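Local structure of porin protein associated with imipenem resistance (Acinetobacter baumannii, 4FUV) at residues F127-A131 with D132-I136. The protein is an eight-stranded outer-membrane beta-barrel associated with imipenem resistance and probably takes part in the uptake of ornithine and imipenem. Residues are numbered along the deposited sequence; the frame is centred on the assembly and turned at random.
Sequences FIAGA and DGVKI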
ATOM      1  N   PHE A 127      13.595  15.772  -4.441  1.00 26.64           N
ATOM      2  CA  PHE A 127      13.518  17.111  -4.998  1.00 30.60           C
ATOM      3  C   PHE A 127      12.108  17.646  -4.784  1.00 28.96           C
ATOM      4  O   PHE A 127      11.170  16.876  -4.626  1.00 27.17           O
ATOM      5  CB  PHE A 127      13.809  17.101  -6.498  1.00 25.38           C
ATOM      6  CG  PHE A 127      15.232  16.776  -6.849  1.00 31.41           C
ATOM      7  CD1 PHE A 127      15.647  15.458  -6.956  1.00 29.54           C
ATOM      8  CD2 PHE A 127      16.149  17.792  -7.106  1.00 26.18           C
ATOM      9  CE1 PHE A 127      16.957  15.152  -7.292  1.00 33.31           C
ATOM     10  CE2 PHE A 127      17.458  17.500  -7.441  1.00 26.46           C
ATOM     11  CZ  PHE A 127      17.864  16.164  -7.538  1.00 28.05           C
ATOM     12  N   ILE A 128      11.966  18.968  -4.782  1.00 30.12           N
ATOM     13  CA  ILE A 128      10.650  19.588  -4.720  1.00 31.42           C
ATOM     14  C   ILE A 128      10.509  20.571  -5.873  1.00 26.76           C
ATOM     15  O   ILE A 128      11.308  21.499  -6.002  1.00 27.12           O
ATOM     16  CB  ILE A 128      10.419  20.335  -3.386  1.00 30.52           C
ATOM     17  CG1 ILE A 128      10.092  19.336  -2.265  1.00 27.39           C
ATOM     18  CG2 ILE A 128       9.272  21.337  -3.529  1.00 27.14           C
ATOM     19  CD1 ILE A 128      10.051  19.972  -0.864  1.00 26.92           C
ATOM     20  N   ALA A 129       9.482  20.368  -6.697  1.00 26.59           N
ATOM     21  CA  ALA A 129       9.265  21.182  -7.887  1.00 27.27           C
ATOM     22  C   ALA A 129       8.971  22.643  -7.539  1.00 31.33           C
ATOM     23  O   ALA A 129       8.205  22.930  -6.614  1.00 29.51           O
ATOM     24  CB  ALA A 129       8.131  20.603  -8.717  1.00 31.92           C
ATOM     25  N   GLY A 130       9.563  23.555  -8.301  1.00 30.58           N
ATOM     26  CA  GLY A 130       9.315  24.977  -8.129  1.00 29.25           C
ATOM     27  C   GLY A 130       7.929  25.402  -8.578  1.00 29.73           C
ATOM     28  O   GLY A 130       7.109  24.576  -8.983  1.00 31.79           O
ATOM     29  N   ALA A 131       7.679  26.708  -8.509  1.00 32.21           N
ATOM     30  CA  ALA A 131       6.375  27.292  -8.795  1.00 35.22           C
ATOM     31  C   ALA A 131       5.810  26.941 -10.170  1.00 36.42           C
ATOM     32  O   ALA A 131       4.597  26.943 -10.362  1.00 44.18           O
ATOM     33  CB  ALA A 131       6.438  28.823  -8.622  1.00 34.13           C
ATOM     34  N   ASP A 132       6.682  26.646 -11.126  1.00 34.21           N
ATOM     35  CA  ASP A 132       6.228  26.364 -12.483  1.00 32.30           C
ATOM     36  C   ASP A 132       6.152  24.878 -12.780  1.00 35.20           C
ATOM     37  O   ASP A 132       5.889  24.485 -13.911  1.00 40.69           O
ATOM     38  CB  ASP A 132       7.132  27.042 -13.501  1.00 40.08           C
ATOM     39  CG  ASP A 132       7.038  28.551 -13.437  1.00 48.31           C
ATOM     40  OD1 ASP A 132       5.951  29.059 -13.083  1.00 43.93           O
ATOM     41  OD2 ASP A 132       8.054  29.223 -13.726  1.00 54.08           O
ATOM     42  N   GLY A 133       6.384  24.054 -11.765  1.00 33.41           N
ATOM     43  CA  GLY A 133       6.308  22.612 -11.933  1.00 29.05           C
ATOM     44  C   GLY A 133       7.536  22.006 -12.585  1.00 29.90           C
ATOM     45  O   GLY A 133       8.464  22.704 -12.980  1.00 37.52           O
ATOM     46  N   VAL A 134       7.547  20.685 -12.682  1.00 32.01           N
ATOM     47  CA  VAL A 134       8.657  19.983 -13.301  1.00 29.08           C
ATOM     48  C   VAL A 134       8.127  18.866 -14.191  1.00 33.13           C
ATOM     49  O   VAL A 134       7.178  18.179 -13.840  1.00 34.82           O
ATOM     50  CB  VAL A 134       9.623  19.415 -12.245  1.00 28.23           C
ATOM     51  CG1 VAL A 134      10.627  18.470 -12.882  1.00 26.40           C
ATOM     52  CG2 VAL A 134      10.353  20.572 -11.505  1.00 29.77           C
ATOM     53  N   LYS A 135       8.751  18.718 -15.351  1.00 33.54           N
ATOM     54  CA  LYS A 135       8.427  17.691 -16.321  1.00 40.71           C
ATOM     55  C   LYS A 135       9.665  16.809 -16.433  1.00 43.42           C
ATOM     56  O   LYS A 135      10.795  17.311 -16.487  1.00 36.34           O
ATOM     57  CB  LYS A 135       8.110  18.375 -17.653  1.00 47.25           C
ATOM     58  CG  LYS A 135       7.650  17.491 -18.798  1.00 56.05           C
ATOM     59  CD  LYS A 135       7.637  18.317 -20.092  1.00 51.56           C
ATOM     60  CE  LYS A 135       6.899  17.626 -21.224  1.00 50.82           C
ATOM     61  N   ILE A 136       9.477  15.495 -16.405  1.00 33.74           N
ATOM     62  CA  ILE A 136      10.578  14.595 -16.702  1.00 34.96           C
ATOM     63  C   ILE A 136      10.186  13.652 -17.823  1.00 31.42           C
ATOM     64  O   ILE A 136       9.244  12.885 -17.680  1.00 37.01           O
ATOM     65  CB  ILE A 136      10.980  13.742 -15.490  1.00 38.74           C
ATOM     66  CG1 ILE A 136      11.429  14.637 -14.331  1.00 38.65           C
ATOM     67  CG2 ILE A 136      12.092  12.783 -15.884  1.00 29.87           C
ATOM     68  CD1 ILE A 136      11.766  13.862 -13.080  1.00 35.02           C
TER
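A129 and V134 meet across a type I beta turn, G130 to G133, that joins strand 125-129 to strand 134-144 far from the centre of this outer-membrane beta-barrel chain. The turn is closed by one bond from G133 N to G130 O, 2.9 Å long. Its N-H...O angle of 162° is nearly straight, yet the donor stands well above the carbonyl plane and so misses the lone-pair directions. G133, the last residue of the turn, has a positive phi, which favours glycine.

The two strands do not pair with each other here: I128 and G130 bond by backbone to V187 and S185 of strand 177-187, while A129 O accepts a bond from T189 OG1 of the second subunit. The one apolar side-chain contact across the two segments is A129 with V134. In both residues the bond that starts the side chain points toward the other arm of the turn, and the two CB atoms of A129 and V134 come within 4.0 Å. V134 also packs on F120. D132 behaves differently: its side chain leaves the turn away from 127-131, but CG sits beside the backbone N (chi1 -66°). That rotation brings OD1 back beside the A131 carbonyl, 3.7 Å from A131 O, where two acceptors face each other and no bond forms. In V134, CG1 is anti to the backbone N (chi1 169°), which leaves CG2 as the branch turned to the alanine, 3.6 Å from A129 CB and 3.8 Å from A129 CA.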